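Local coordinates for tail fiber protein (Acinetobacter phage AM24, PDB 5W5P) that probably recognises, and may degrade, the capsular polysaccharide of its Acinetobacter baumannii host as the trimeric tailspike of the phage, at residues E191-L197 against D224-N228. Residues are numbered along the deposited sequence; the frame is centred on the assembly and turned at random.
Sequences ETSTDDL and DRLYN
Arg225 sends its guanidinium into the curve of the 191-197 loop, where backbone carbonyls meet it edge-on. NH2 donates to Glu191 O at 2.7 Å, approaching from above that carbonyl's plane, and to Ser193 O at 3.2 Å, nearly straight (172°) and on a lone pair. NH1 adds a weak bond to Asp195 O at 3.1 Å. The bend of the Arg225 side chain at chi2 (-53°) sets CD 3.6 Å from Leu197 O, and the extended remainder carries the guanidinium to the carbonyls. Arginine suits the place because its flat group, with N-H bonds directed outward in its plane, can serve several carbonyls at once. Within the loop, Ser193 OG accepts from Asp195 N in an ST turn, which serine's short side chain allows.

Water joins Arg225 NE to Glu191 O, and a second links Arg225 NH1, Asp224 O and Asp196 OD1.

Tyr227 OH donates to the syn lone pair of Asp196 OD1 at 2.8 Å, carboxylate and ring planes 53° apart. Arg249 also hydrogen-bonds this hydroxyl and probably makes it a stronger donor.

Joining successive turns of the parallel beta-helix, the contact implies a loop fixed chiefly by main-chain carbonyls, whose partial negative charges probably stabilise the buried cation.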
ATOM      1  N   GLU A 191      30.120  12.416  19.705  1.00 46.62           N
ATOM      2  CA  GLU A 191      29.255  11.313  19.306  1.00 45.84           C
ATOM      3  C   GLU A 191      28.204  10.998  20.364  1.00 47.59           C
ATOM      4  O   GLU A 191      27.101  10.551  20.029  1.00 47.30           O
ATOM      5  CB  GLU A 191      30.108  10.081  18.995  1.00 44.05           C
ATOM      6  CG  GLU A 191      30.915  10.205  17.703  1.00 43.64           C
ATOM      7  CD  GLU A 191      32.303  10.811  17.904  1.00 49.18           C
ATOM      8  OE1 GLU A 191      32.566  11.391  18.980  1.00 45.89           O
ATOM      9  OE2 GLU A 191      33.129  10.712  16.971  1.00 48.02           O
ATOM     10  N   THR A 192      28.514  11.246  21.637  1.00 50.47           N
ATOM     11  CA  THR A 192      27.608  10.949  22.739  1.00 51.31           C
ATOM     12  C   THR A 192      26.785  12.162  23.165  1.00 51.64           C
ATOM     13  O   THR A 192      26.268  12.189  24.288  1.00 57.34           O
ATOM     14  CB  THR A 192      28.394  10.408  23.935  1.00 53.37           C
ATOM     15  OG1 THR A 192      29.528  11.248  24.183  1.00 58.16           O
ATOM     16  CG2 THR A 192      28.875   8.990  23.658  1.00 46.87           C
ATOM     17  N   SER A 193      26.643  13.157  22.292  1.00 47.89           N
ATOM     18  CA  SER A 193      25.958  14.385  22.669  1.00 50.53           C
ATOM     19  C   SER A 193      24.453  14.168  22.758  1.00 50.61           C
ATOM     20  O   SER A 193      23.865  13.441  21.951  1.00 49.45           O
ATOM     21  CB  SER A 193      26.253  15.494  21.660  1.00 53.50           C
ATOM     22  OG  SER A 193      25.407  16.613  21.870  1.00 53.66           O
ATOM     23  N   THR A 194      23.824  14.815  23.742  1.00 48.07           N
ATOM     24  CA  THR A 194      22.371  14.778  23.824  1.00 48.69           C
ATOM     25  C   THR A 194      21.712  15.771  22.874  1.00 52.75           C
ATOM     26  O   THR A 194      20.481  15.808  22.799  1.00 55.63           O
ATOM     27  CB  THR A 194      21.902  15.043  25.259  1.00 49.42           C
ATOM     28  OG1 THR A 194      22.274  16.369  25.655  1.00 48.64           O
ATOM     29  CG2 THR A 194      22.519  14.033  26.211  1.00 47.53           C
ATOM     30  N   ASP A 195      22.492  16.546  22.125  1.00 53.38           N
ATOM     31  CA  ASP A 195      21.919  17.490  21.181  1.00 52.09           C
ATOM     32  C   ASP A 195      21.600  16.792  19.866  1.00 48.39           C
ATOM     33  O   ASP A 195      22.146  15.731  19.548  1.00 47.68           O
ATOM     34  CB  ASP A 195      22.870  18.664  20.947  1.00 55.79           C
ATOM     35  CG  ASP A 195      22.881  19.637  22.106  1.00 62.47           C
ATOM     36  OD1 ASP A 195      21.848  19.741  22.800  1.00 66.26           O
ATOM     37  OD2 ASP A 195      23.914  20.302  22.324  1.00 66.70           O
ATOM     38  N   ASP A 196      20.694  17.400  19.101  1.00 48.37           N
ATOM     39  CA  ASP A 196      20.231  16.825  17.836  1.00 44.81           C
ATOM     40  C   ASP A 196      21.189  17.214  16.706  1.00 45.86           C
ATOM     41  O   ASP A 196      20.869  17.986  15.801  1.00 41.33           O
ATOM     42  CB  ASP A 196      18.804  17.266  17.540  1.00 41.43           C
ATOM     43  CG  ASP A 196      18.013  16.206  16.800  1.00 48.85           C
ATOM     44  OD1 ASP A 196      18.550  15.092  16.617  1.00 43.35           O
ATOM     45  OD2 ASP A 196      16.857  16.485  16.400  1.00 48.96           O
ATOM     46  N   LEU A 197      22.386  16.631  16.767  1.00 41.52           N
ATOM     47  CA  LEU A 197      23.450  16.931  15.807  1.00 41.46           C
ATOM     48  C   LEU A 197      23.272  16.064  14.560  1.00 43.53           C
ATOM     49  O   LEU A 197      24.101  15.220  14.217  1.00 44.52           O
ATOM     50  CB  LEU A 197      24.814  16.722  16.449  1.00 42.19           C
ATOM     51  CG  LEU A 197      24.986  17.331  17.841  1.00 50.91           C
ATOM     52  CD1 LEU A 197      26.391  17.072  18.368  1.00 51.02           C
ATOM     53  CD2 LEU A 197      24.699  18.824  17.799  1.00 50.59           C
ATOM     54  N   ASP A 224      21.141   7.667  14.700  1.00 37.94           N
ATOM     55  CA  ASP A 224      21.115   8.755  15.671  1.00 38.31           C
ATOM     56  C   ASP A 224      21.305  10.105  15.001  1.00 39.59           C
ATOM     57  O   ASP A 224      20.837  11.124  15.525  1.00 41.39           O
ATOM     58  CB  ASP A 224      22.211   8.568  16.723  1.00 41.84           C
ATOM     59  CG  ASP A 224      21.899   7.478  17.722  1.00 42.73           C
ATOM     60  OD1 ASP A 224      20.803   7.497  18.327  1.00 43.34           O
ATOM     61  OD2 ASP A 224      22.768   6.601  17.910  1.00 40.92           O
ATOM     62  N   ARG A 225      22.004  10.138  13.858  1.00 40.79           N
ATOM     63  CA  ARG A 225      22.458  11.382  13.245  1.00 42.15           C
ATOM     64  C   ARG A 225      22.004  11.578  11.809  1.00 43.78           C
ATOM     65  O   ARG A 225      22.197  12.674  11.270  1.00 42.11           O
ATOM     66  CB  ARG A 225      23.994  11.473  13.283  1.00 38.01           C
ATOM     67  CG  ARG A 225      24.603  11.152  14.624  1.00 38.80           C
ATOM     68  CD  ARG A 225      23.989  11.978  15.747  1.00 39.43           C
ATOM     69  NE  ARG A 225      24.648  11.745  17.029  1.00 41.68           N
ATOM     70  CZ  ARG A 225      24.314  12.356  18.161  1.00 43.92           C
ATOM     71  NH1 ARG A 225      23.320  13.233  18.172  1.00 41.11           N
ATOM     72  NH2 ARG A 225      24.962  12.076  19.286  1.00 42.42           N
ATOM     73  N   LEU A 226      21.407  10.568  11.180  1.00 46.25           N
ATOM     74  CA  LEU A 226      20.976  10.637   9.788  1.00 42.96           C
ATOM     75  C   LEU A 226      19.463  10.486   9.740  1.00 41.46           C
ATOM     76  O   LEU A 226      18.935   9.402  10.015  1.00 40.56           O
ATOM     77  CB  LEU A 226      21.669   9.558   8.954  1.00 41.99           C
ATOM     78  CG  LEU A 226      23.188   9.738   8.831  1.00 42.89           C
ATOM     79  CD1 LEU A 226      23.811   8.741   7.857  1.00 44.55           C
ATOM     80  CD2 LEU A 226      23.512  11.160   8.420  1.00 39.28           C
ATOM     81  N   TYR A 227      18.770  11.573   9.406  1.00 43.34           N
ATOM     82  CA  TYR A 227      17.323  11.592   9.257  1.00 39.88           C
ATOM     83  C   TYR A 227      16.960  11.773   7.790  1.00 40.58           C
ATOM     84  O   TYR A 227      17.788  12.179   6.970  1.00 44.38           O
ATOM     85  CB  TYR A 227      16.686  12.720  10.078  1.00 41.29           C
ATOM     86  CG  TYR A 227      16.981  12.696  11.564  1.00 41.17           C
ATOM     87  CD1 TYR A 227      17.404  11.532  12.194  1.00 38.31           C
ATOM     88  CD2 TYR A 227      16.815  13.843  12.342  1.00 40.32           C
ATOM     89  CE1 TYR A 227      17.671  11.511  13.550  1.00 42.40           C
ATOM     90  CE2 TYR A 227      17.077  13.831  13.706  1.00 39.08           C
ATOM     91  CZ  TYR A 227      17.506  12.663  14.301  1.00 41.63           C
ATOM     92  OH  TYR A 227      17.770  12.630  15.650  1.00 42.09           O
ATOM     93  N   ASN A 228      15.699  11.485   7.474  1.00 37.95           N
ATOM     94  CA  ASN A 228      15.167  11.603   6.120  1.00 34.14           C
ATOM     95  C   ASN A 228      16.052  10.845   5.128  1.00 39.07           C
ATOM     96  O   ASN A 228      16.652  11.417   4.216  1.00 40.75           O
ATOM     97  CB  ASN A 228      15.006  13.072   5.716  1.00 34.72           C
ATOM     98  CG  ASN A 228      13.967  13.808   6.557  1.00 41.61           C
ATOM     99  OD1 ASN A 228      13.651  13.404   7.675  1.00 41.37           O
ATOM    100  ND2 ASN A 228      13.443  14.901   6.019  1.00 35.66           N
TER
HETATM  101  O   HOH W   1      26.613   9.798  17.283  1.00 41.50           O
HETATM  102  O   HOH W   2      21.185  13.676  16.055  1.00 39.08           O